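Local atomic coordinates of Lmo0135 protein (Listeria monocytogenes EGD-e, PDB entry 5ISU), a protein that probably serves as the substrate-binding component of an ABC transporter, with a likely role in peptide uptake. Residues 250-261 / 462-473; 340-348 / 391-399. All blocks are in the same frame, centred on the assembly; numbering follows the deposited sequence.

Contact 1 (250-261 / 462-473); sequences IITYPENRLSYA and IYPISYDNAVLA
The ring of Tyr-253 has the carbonyl oxygen of Ala-470 over one face, while Leu-472 meets its edge, CG lying 3.6 Å from CE1 of Tyr-253. With CG between its own backbone N and carbonyl carbon (chi1 56°), the tyrosine folds back over the neighbouring strand, where the small methyl of Ala-470 fits close to the ring. The guanidinium of Arg-257 is met at its edge by the carboxylate of Asp-468, the two planes 33° apart. NH2 of Arg-257 and OD2 of Asp-468 form a salt bridge at 2.8 Å; the hydrogen bond within it is weak, bent to 117° at the hydrogen. Ser-466 OG donates to the other oxygen, Asp-468 OD1, over 2.6 Å on the syn lone pair, probably steadying the carboxylate's rotation. On the other face of the sheet, Leu-258 CD1 lies 3.8 Å from Tyr-467 CE1, a branched chain packing against an aromatic ring whose hydroxyl is hydrogen-bonded to Ser-303 N and Ser-304 O. The backbone carbonyl of Ser-259 accepts from both Ile-465 N, at 2.8 Å, and Ser-466 N. This double acceptance marks a classic beta bulge in a long, twisted antiparallel strand pair, part of the mixed sheet of a periplasmic-binding-protein fold.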
loop_
_atom_site.group_PDB
_atom_site.type_symbol
_atom_site.label_atom_id
_atom_site.label_comp_id
_atom_site.label_asym_id
_atom_site.label_seq_id
_atom_site.Cartn_x
_atom_site.Cartn_y
_atom_site.Cartn_z
ATOM N N ILE A 250 1.605 20.000 10.829
ATOM C CA ILE A 250 1.731 18.563 10.891
ATOM C C ILE A 250 0.411 17.970 10.466
ATOM O O ILE A 250 -0.633 18.373 10.969
ATOM C CB ILE A 250 2.082 18.091 12.301
ATOM C CG1 ILE A 250 3.410 18.718 12.751
ATOM C CG2 ILE A 250 2.158 16.573 12.356
ATOM C CD1 ILE A 250 4.580 18.397 11.844
ATOM N N ILE A 251 0.462 17.026 9.526
ATOM C CA ILE A 251 -0.736 16.380 9.006
ATOM C C ILE A 251 -0.648 14.881 9.275
ATOM O O ILE A 251 0.332 14.241 8.907
ATOM C CB ILE A 251 -0.872 16.584 7.489
ATOM C CG1 ILE A 251 -0.582 18.036 7.101
ATOM C CG2 ILE A 251 -2.267 16.183 7.040
ATOM C CD1 ILE A 251 -0.465 18.256 5.610
ATOM N N THR A 252 -1.693 14.348 9.893
ATOM C CA THR A 252 -1.803 12.944 10.246
ATOM C C THR A 252 -3.044 12.367 9.547
ATOM O O THR A 252 -4.132 12.904 9.678
ATOM C CB THR A 252 -1.928 12.791 11.761
ATOM O OG1 THR A 252 -0.753 13.330 12.383
ATOM C CG2 THR A 252 -2.086 11.318 12.155
ATOM N N TYR A 253 -2.859 11.264 8.828
ATOM C CA TYR A 253 -3.918 10.650 8.037
ATOM C C TYR A 253 -3.696 9.125 7.937
ATOM O O TYR A 253 -2.571 8.657 8.104
ATOM C CB TYR A 253 -3.911 11.285 6.644
ATOM C CG TYR A 253 -2.555 11.178 5.966
ATOM C CD1 TYR A 253 -1.527 12.037 6.305
ATOM C CD2 TYR A 253 -2.303 10.194 5.015
ATOM C CE1 TYR A 253 -0.285 11.932 5.725
ATOM C CE2 TYR A 253 -1.060 10.083 4.411
ATOM C CZ TYR A 253 -0.055 10.954 4.763
ATOM O OH TYR A 253 1.184 10.836 4.186
ATOM N N PRO A 254 -4.763 8.349 7.677
ATOM C CA PRO A 254 -4.558 6.902 7.606
ATOM C C PRO A 254 -3.677 6.476 6.446
ATOM O O PRO A 254 -3.781 7.030 5.372
ATOM C CB PRO A 254 -5.989 6.343 7.452
ATOM C CG PRO A 254 -6.892 7.430 7.956
ATOM C CD PRO A 254 -6.193 8.698 7.544
ATOM N N GLU A 255 -2.768 5.537 6.685
ATOM C CA GLU A 255 -1.906 5.032 5.610
ATOM C C GLU A 255 -2.441 3.710 5.073
ATOM O O GLU A 255 -1.829 3.112 4.187
ATOM C CB GLU A 255 -0.443 4.893 6.052
ATOM C CG GLU A 255 0.515 4.658 4.870
ATOM C CD GLU A 255 1.931 5.176 5.099
ATOM O OE1 GLU A 255 2.520 5.726 4.133
ATOM O OE2 GLU A 255 2.439 5.093 6.243
ATOM N N ASN A 256 -3.598 3.285 5.583
ATOM C CA ASN A 256 -4.210 2.006 5.206
ATOM C C ASN A 256 -3.248 0.848 5.437
ATOM O O ASN A 256 -3.258 -0.135 4.709
ATOM C CB ASN A 256 -4.720 2.025 3.764
ATOM C CG ASN A 256 -5.850 3.011 3.553
ATOM O OD1 ASN A 256 -6.554 3.387 4.476
ATOM N ND2 ASN A 256 -6.041 3.403 2.326
ATOM N N ARG A 257 -2.403 0.984 6.452
ATOM C CA ARG A 257 -1.466 -0.057 6.779
ATOM C C ARG A 257 -1.936 -0.835 8.004
ATOM O O ARG A 257 -2.347 -0.238 9.004
ATOM C CB ARG A 257 -0.088 0.524 7.052
ATOM C CG ARG A 257 0.943 -0.523 7.449
ATOM C CD ARG A 257 2.327 0.071 7.602
ATOM N NE ARG A 257 3.337 -0.944 7.958
ATOM C CZ ARG A 257 3.589 -1.387 9.195
ATOM N NH1 ARG A 257 4.543 -2.300 9.389
ATOM N NH2 ARG A 257 2.897 -0.943 10.247
ATOM N N LEU A 258 -1.916 -2.161 7.897
ATOM C CA LEU A 258 -2.174 -3.018 9.030
ATOM C C LEU A 258 -0.817 -3.478 9.586
ATOM O O LEU A 258 0.024 -3.959 8.846
ATOM C CB LEU A 258 -2.989 -4.263 8.650
ATOM C CG LEU A 258 -3.023 -5.316 9.768
ATOM C CD1 LEU A 258 -3.789 -4.838 10.999
ATOM C CD2 LEU A 258 -3.567 -6.657 9.297
ATOM N N SER A 259 -0.617 -3.299 10.882
ATOM C CA SER A 259 0.561 -3.795 11.603
ATOM C C SER A 259 0.035 -5.049 12.277
ATOM O O SER A 259 -1.019 -4.988 12.929
ATOM C CB SER A 259 1.008 -2.795 12.658
ATOM O OG SER A 259 2.030 -3.331 13.492
ATOM N N TYR A 260 0.720 -6.181 12.091
ATOM C CA TYR A 260 0.268 -7.433 12.668
ATOM C C TYR A 260 1.382 -8.409 12.980
ATOM O O TYR A 260 2.506 -8.242 12.539
ATOM C CB TYR A 260 -0.713 -8.101 11.715
ATOM C CG TYR A 260 -0.122 -8.614 10.427
ATOM C CD1 TYR A 260 0.244 -7.743 9.408
ATOM C CD2 TYR A 260 0.072 -9.962 10.221
ATOM C CE1 TYR A 260 0.788 -8.197 8.225
ATOM C CE2 TYR A 260 0.598 -10.447 9.022
ATOM C CZ TYR A 260 0.958 -9.559 8.029
ATOM O OH TYR A 260 1.490 -10.020 6.848
ATOM N N ALA A 261 1.042 -9.433 13.755
ATOM C CA ALA A 261 1.948 -10.522 14.078
ATOM C C ALA A 261 1.410 -11.789 13.426
ATOM O O ALA A 261 0.223 -12.016 13.434
ATOM C CB ALA A 261 2.024 -10.702 15.570
ATOM N N ILE A 462 -3.572 -14.783 12.481
ATOM C CA ILE A 462 -2.631 -13.712 12.786
ATOM C C ILE A 462 -3.197 -12.968 13.986
ATOM O O ILE A 462 -4.245 -13.336 14.496
ATOM C CB ILE A 462 -2.491 -12.713 11.624
ATOM C CG1 ILE A 462 -3.833 -12.007 11.344
ATOM C CG2 ILE A 462 -1.970 -13.426 10.383
ATOM C CD1 ILE A 462 -3.704 -10.774 10.478
ATOM N N TYR A 463 -2.492 -11.936 14.423
ATOM C CA TYR A 463 -2.966 -11.036 15.468
ATOM C C TYR A 463 -2.897 -9.625 14.867
ATOM O O TYR A 463 -1.817 -9.058 14.788
ATOM C CB TYR A 463 -2.121 -11.114 16.748
ATOM C CG TYR A 463 -2.683 -10.245 17.859
ATOM C CD1 TYR A 463 -3.679 -10.721 18.688
ATOM C CD2 TYR A 463 -2.248 -8.936 18.044
ATOM C CE1 TYR A 463 -4.221 -9.934 19.683
ATOM C CE2 TYR A 463 -2.775 -8.143 19.032
ATOM C CZ TYR A 463 -3.766 -8.650 19.861
ATOM O OH TYR A 463 -4.308 -7.877 20.883
ATOM N N PRO A 464 -4.025 -9.093 14.359
ATOM C CA PRO A 464 -4.001 -7.712 13.820
ATOM C C PRO A 464 -3.794 -6.735 14.964
ATOM O O PRO A 464 -4.578 -6.724 15.890
ATOM C CB PRO A 464 -5.389 -7.531 13.192
ATOM C CG PRO A 464 -6.016 -8.899 13.179
ATOM C CD PRO A 464 -5.361 -9.701 14.255
ATOM N N ILE A 465 -2.730 -5.941 14.908
ATOM C CA ILE A 465 -2.424 -5.026 15.986
ATOM C C ILE A 465 -3.086 -3.672 15.799
ATOM O O ILE A 465 -3.873 -3.246 16.631
ATOM C CB ILE A 465 -0.905 -4.811 16.119
ATOM C CG1 ILE A 465 -0.186 -6.134 16.397
ATOM C CG2 ILE A 465 -0.607 -3.813 17.229
ATOM C CD1 ILE A 465 1.325 -6.028 16.304
ATOM N N SER A 466 -2.748 -2.986 14.718
ATOM C CA SER A 466 -3.279 -1.646 14.487
ATOM C C SER A 466 -3.344 -1.209 13.040
ATOM O O SER A 466 -2.624 -1.746 12.198
ATOM C CB SER A 466 -2.420 -0.638 15.252
ATOM O OG SER A 466 -1.043 -0.712 14.875
ATOM N N TYR A 467 -4.261 -0.283 12.757
ATOM C CA TYR A 467 -4.332 0.345 11.463
ATOM C C TYR A 467 -3.550 1.612 11.704
ATOM O O TYR A 467 -3.939 2.448 12.537
ATOM C CB TYR A 467 -5.766 0.635 11.009
ATOM C CG TYR A 467 -6.637 -0.594 11.066
ATOM C CD1 TYR A 467 -6.227 -1.776 10.445
ATOM C CD2 TYR A 467 -7.863 -0.581 11.714
ATOM C CE1 TYR A 467 -6.994 -2.918 10.493
ATOM C CE2 TYR A 467 -8.650 -1.723 11.759
ATOM C CZ TYR A 467 -8.198 -2.897 11.147
ATOM O OH TYR A 467 -8.942 -4.068 11.178
ATOM N N ASP A 468 -2.424 1.729 11.006
ATOM C CA ASP A 468 -1.483 2.827 11.202
ATOM C C ASP A 468 -1.701 4.108 10.387
ATOM O O ASP A 468 -2.244 4.091 9.291
ATOM C CB ASP A 468 -0.075 2.297 10.948
ATOM C CG ASP A 468 0.363 1.270 11.981
ATOM O OD1 ASP A 468 -0.432 0.914 12.889
ATOM O OD2 ASP A 468 1.528 0.823 11.887
ATOM N N ASN A 469 -1.269 5.223 10.953
ATOM C CA ASN A 469 -1.357 6.518 10.264
ATOM C C ASN A 469 0.043 6.928 9.858
ATOM O O ASN A 469 1.007 6.474 10.429
ATOM C CB ASN A 469 -1.947 7.602 11.172
ATOM C CG ASN A 469 -3.358 7.293 11.615
ATOM O OD1 ASN A 469 -4.149 6.704 10.876
ATOM N ND2 ASN A 469 -3.682 7.687 12.836
ATOM N N ALA A 470 0.142 7.729 8.813
ATOM C CA ALA A 470 1.408 8.296 8.374
ATOM C C ALA A 470 1.344 9.761 8.811
ATOM O O ALA A 470 0.261 10.277 9.128
ATOM C CB ALA A 470 1.556 8.183 6.877
ATOM N N VAL A 471 2.500 10.423 8.827
ATOM C CA VAL A 471 2.597 11.832 9.252
ATOM C C VAL A 471 3.462 12.632 8.288
ATOM O O VAL A 471 4.539 12.170 7.890
ATOM C CB VAL A 471 3.227 11.951 10.658
ATOM C CG1 VAL A 471 3.205 13.390 11.140
ATOM C CG2 VAL A 471 2.488 11.072 11.655
ATOM N N LEU A 472 2.977 13.815 7.918
ATOM C CA LEU A 472 3.705 14.743 7.070
ATOM C C LEU A 472 3.918 16.059 7.793
ATOM O O LEU A 472 3.092 16.484 8.610
ATOM C CB LEU A 472 2.900 15.125 5.836
ATOM C CG LEU A 472 2.537 14.042 4.848
ATOM C CD1 LEU A 472 1.561 14.633 3.846
ATOM C CD2 LEU A 472 3.783 13.467 4.184
ATOM N N ALA A 473 4.991 16.735 7.410
ATOM C CA ALA A 473 5.280 18.063 7.884
ATOM C C ALA A 473 5.355 18.910 6.616
ATOM O O ALA A 473 6.098 18.574 5.687
ATOM C CB ALA A 473 6.588 18.098 8.648
HETATM O O HOH W 1 2.229 3.995 8.841
HETATM O O HOH W 2 -4.699 3.213 8.481
HETATM O O HOH W 3 1.697 -1.644 15.507
#

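Contact 2 (340-348 / 391-399); sequences QKLTVYYLN and ADYSIALNG
Ser-394 OG accepts the backbone N-H of Thr-343 in an almost straight bond, N to OG 2.8 Å and 177° at the hydrogen, and Gln-267 OE1 is a further partner of this hydroxyl. A short serine side chain suits the spot, since it lets an oxygen close to the backbone stand in for a carbonyl just before regular pairing begins. The hydroxyl of Thr-343 serves both ways: OG1 donates to the Asp-392 carbonyl O over 2.9 Å, in the carbonyl plane and on a lone pair, and accepts from Ser-394 N. Its first torsion, 55°, points OG1 at residues 392-394. From here two parallel strands of the mixed sheet run on together, bonded from Ile-395 N to Thr-343 O (2.9 Å) and from Tyr-345 N to Ile-395 O (2.7 Å). Strand 341-347, helix 351-365 and strand 370-376 form a beta-alpha-beta unit, from which helix 378-385 leads on to 395-400; helix 351-365 packs on the face carrying Ile-395 and Leu-397. Beta-branched Val-344 and Ile-395 suit the extended backbone there, and Leu-397 CD1 reaches Tyr-346 CB at 3.8 Å. On the other face, the ring of Tyr-345 lies obliquely against Tyr-393, CD1 of Tyr-345 3.4 Å from CB of Tyr-393, while the Tyr-393 ring leads off to its hydroxyl's bond with Tyr-421 O.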
loop_
_atom_site.group_PDB
_atom_site.type_symbol
_atom_site.label_atom_id
_atom_site.label_comp_id
_atom_site.label_asym_id
_atom_site.label_seq_id
_atom_site.Cartn_x
_atom_site.Cartn_y
_atom_site.Cartn_z
ATOM N N GLN A 340 9.782 -25.413 26.362
ATOM C CA GLN A 340 10.219 -24.942 25.057
ATOM C C GLN A 340 10.070 -23.421 24.957
ATOM O O GLN A 340 9.195 -22.820 25.592
ATOM C CB GLN A 340 9.422 -25.643 23.964
ATOM C CG GLN A 340 9.951 -25.415 22.561
ATOM C CD GLN A 340 9.275 -26.306 21.535
ATOM O OE1 GLN A 340 8.119 -26.707 21.704
ATOM N NE2 GLN A 340 9.992 -26.617 20.458
ATOM N N LYS A 341 10.923 -22.817 24.132
ATOM C CA LYS A 341 10.991 -21.371 23.965
ATOM C C LYS A 341 10.586 -20.967 22.551
ATOM O O LYS A 341 10.887 -21.675 21.591
ATOM C CB LYS A 341 12.422 -20.918 24.287
ATOM C CG LYS A 341 12.838 -21.264 25.722
ATOM C CD LYS A 341 14.344 -21.290 25.948
ATOM C CE LYS A 341 14.990 -19.920 25.897
ATOM N NZ LYS A 341 16.465 -20.015 26.102
ATOM N N LEU A 342 9.887 -19.836 22.439
ATOM C CA LEU A 342 9.419 -19.330 21.147
ATOM C C LEU A 342 10.250 -18.153 20.699
ATOM O O LEU A 342 10.818 -17.438 21.523
ATOM C CB LEU A 342 7.950 -18.920 21.216
ATOM C CG LEU A 342 6.939 -20.029 21.510
ATOM C CD1 LEU A 342 5.533 -19.443 21.541
ATOM C CD2 LEU A 342 7.036 -21.153 20.478
ATOM N N THR A 343 10.304 -17.952 19.385
ATOM C CA THR A 343 11.079 -16.880 18.789
ATOM C C THR A 343 10.205 -15.853 18.063
ATOM O O THR A 343 9.248 -16.213 17.360
ATOM C CB THR A 343 12.115 -17.442 17.787
ATOM O OG1 THR A 343 11.458 -18.265 16.807
ATOM C CG2 THR A 343 13.166 -18.281 18.510
ATOM N N VAL A 344 10.520 -14.573 18.264
ATOM C CA VAL A 344 9.839 -13.491 17.550
ATOM C C VAL A 344 10.883 -12.833 16.655
ATOM O O VAL A 344 11.898 -12.329 17.132
ATOM C CB VAL A 344 9.145 -12.471 18.469
ATOM C CG1 VAL A 344 10.090 -11.918 19.537
ATOM C CG2 VAL A 344 8.528 -11.346 17.638
ATOM N N TYR A 345 10.661 -12.905 15.349
ATOM C CA TYR A 345 11.584 -12.328 14.370
ATOM C C TYR A 345 11.010 -11.020 13.864
ATOM O O TYR A 345 9.852 -10.952 13.501
ATOM C CB TYR A 345 11.838 -13.303 13.200
ATOM C CG TYR A 345 12.924 -14.347 13.435
ATOM C CD1 TYR A 345 12.723 -15.429 14.298
ATOM C CD2 TYR A 345 14.140 -14.277 12.747
ATOM C CE1 TYR A 345 13.718 -16.387 14.499
ATOM C CE2 TYR A 345 15.139 -15.227 12.942
ATOM C CZ TYR A 345 14.928 -16.277 13.814
ATOM O OH TYR A 345 15.925 -17.223 13.984
ATOM N N TYR A 346 11.846 -9.991 13.824
ATOM C CA TYR A 346 11.426 -8.673 13.382
ATOM C C TYR A 346 12.626 -7.900 12.822
ATOM O O TYR A 346 13.758 -8.402 12.830
ATOM C CB TYR A 346 10.755 -7.935 14.554
ATOM C CG TYR A 346 11.638 -7.743 15.764
ATOM C CD1 TYR A 346 11.800 -8.761 16.706
ATOM C CD2 TYR A 346 12.289 -6.535 15.985
ATOM C CE1 TYR A 346 12.614 -8.590 17.814
ATOM C CE2 TYR A 346 13.105 -6.347 17.087
ATOM C CZ TYR A 346 13.267 -7.373 18.001
ATOM O OH TYR A 346 14.076 -7.179 19.085
ATOM N N LEU A 347 12.368 -6.699 12.309
ATOM C CA LEU A 347 13.417 -5.843 11.740
ATOM C C LEU A 347 14.314 -5.246 12.840
ATOM O O LEU A 347 13.815 -4.717 13.830
ATOM C CB LEU A 347 12.768 -4.721 10.921
ATOM C CG LEU A 347 11.971 -5.162 9.689
ATOM C CD1 LEU A 347 11.043 -4.061 9.189
ATOM C CD2 LEU A 347 12.901 -5.626 8.576
ATOM N N ASN A 348 15.632 -5.306 12.649
ATOM C CA ASN A 348 16.583 -4.770 13.646
ATOM C C ASN A 348 16.788 -3.246 13.591
ATOM O O ASN A 348 17.569 -2.705 14.367
ATOM C CB ASN A 348 17.953 -5.472 13.539
ATOM C CG ASN A 348 18.691 -5.168 12.235
ATOM O OD1 ASN A 348 18.182 -4.481 11.345
ATOM N ND2 ASN A 348 19.897 -5.701 12.117
ATOM N N ALA A 391 10.762 -22.747 9.303
ATOM C CA ALA A 391 10.168 -22.933 10.634
ATOM C C ALA A 391 11.090 -22.404 11.748
ATOM O O ALA A 391 11.014 -22.860 12.894
ATOM C CB ALA A 391 9.854 -24.404 10.868
ATOM N N ASP A 392 11.959 -21.451 11.410
ATOM C CA ASP A 392 12.853 -20.848 12.406
ATOM C C ASP A 392 12.092 -19.894 13.308
ATOM O O ASP A 392 12.310 -19.869 14.516
ATOM C CB ASP A 392 13.982 -20.065 11.734
ATOM C CG ASP A 392 14.885 -20.935 10.894
ATOM O OD1 ASP A 392 14.822 -22.187 10.990
ATOM O OD2 ASP A 392 15.683 -20.348 10.139
ATOM N N TYR A 393 11.192 -19.120 12.710
ATOM C CA TYR A 393 10.423 -18.121 13.449
ATOM C C TYR A 393 9.105 -18.677 13.966
ATOM O O TYR A 393 8.398 -19.380 13.261
ATOM C CB TYR A 393 10.168 -16.865 12.582
ATOM C CG TYR A 393 9.263 -17.045 11.347
ATOM C CD1 TYR A 393 9.785 -17.501 10.132
ATOM C CD2 TYR A 393 7.910 -16.703 11.385
ATOM C CE1 TYR A 393 8.986 -17.650 9.007
ATOM C CE2 TYR A 393 7.104 -16.837 10.260
ATOM C CZ TYR A 393 7.651 -17.321 9.073
ATOM O OH TYR A 393 6.875 -17.473 7.944
ATOM N N SER A 394 8.793 -18.369 15.217
ATOM C CA SER A 394 7.517 -18.764 15.790
ATOM C C SER A 394 6.551 -17.645 15.422
ATOM O O SER A 394 5.412 -17.880 15.023
ATOM C CB SER A 394 7.612 -18.892 17.310
ATOM O OG SER A 394 8.768 -19.619 17.687
ATOM N N ILE A 395 7.037 -16.419 15.551
ATOM C CA ILE A 395 6.247 -15.227 15.271
ATOM C C ILE A 395 7.081 -14.248 14.463
ATOM O O ILE A 395 8.298 -14.130 14.679
ATOM C CB ILE A 395 5.824 -14.533 16.588
ATOM C CG1 ILE A 395 5.010 -15.498 17.459
ATOM C CG2 ILE A 395 5.032 -13.254 16.304
ATOM C CD1 ILE A 395 4.694 -14.962 18.839
ATOM N N ALA A 396 6.427 -13.570 13.523
ATOM C CA ALA A 396 7.053 -12.543 12.709
ATOM C C ALA A 396 6.152 -11.295 12.676
ATOM O O ALA A 396 4.941 -11.389 12.472
ATOM C CB ALA A 396 7.306 -13.056 11.312
ATOM N N LEU A 397 6.748 -10.139 12.916
ATOM C CA LEU A 397 6.020 -8.882 12.869
ATOM C C LEU A 397 6.054 -8.395 11.442
ATOM O O LEU A 397 7.106 -8.401 10.808
ATOM C CB LEU A 397 6.649 -7.850 13.795
ATOM C CG LEU A 397 6.711 -8.316 15.241
ATOM C CD1 LEU A 397 7.403 -7.278 16.102
ATOM C CD2 LEU A 397 5.311 -8.625 15.766
ATOM N N ASN A 398 4.905 -7.969 10.930
ATOM C CA ASN A 398 4.855 -7.507 9.555
ATOM C C ASN A 398 3.775 -6.452 9.381
ATOM O O ASN A 398 3.091 -6.052 10.343
ATOM C CB ASN A 398 4.578 -8.712 8.651
ATOM C CG ASN A 398 5.331 -8.651 7.333
ATOM O OD1 ASN A 398 5.684 -7.574 6.818
ATOM N ND2 ASN A 398 5.604 -9.821 6.788
ATOM N N GLY A 399 3.627 -6.003 8.144
ATOM C CA GLY A 399 2.610 -5.020 7.817
ATOM C C GLY A 399 2.310 -5.002 6.350
ATOM O O GLY A 399 3.090 -5.496 5.565
#

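After the strands and helices of the first 230 or so residues, the chain lays down 250-261, then leaves for helices 273-281 and 285-292 before reaching 340-348. Helix 351-365, strand 370-376 and helix 378-385 follow, and 391-399 returns to close the shorter loop, contact 2. Only after helices 427-438 and 442-458 does 462-473 arrive to close the wide loop of contact 1, which therefore encloses contact 2 without crossing it. The two meet in one sheet, where strand 248-263 pairs antiparallel with 395-400: Tyr-260 O lies 2.9 Å from Asn-398 N, a probable hydrogen bond, and Ala-261 packs on Leu-397. Strand 248-263 thus joins the long strand 462-475 to the parallel part of the sheet.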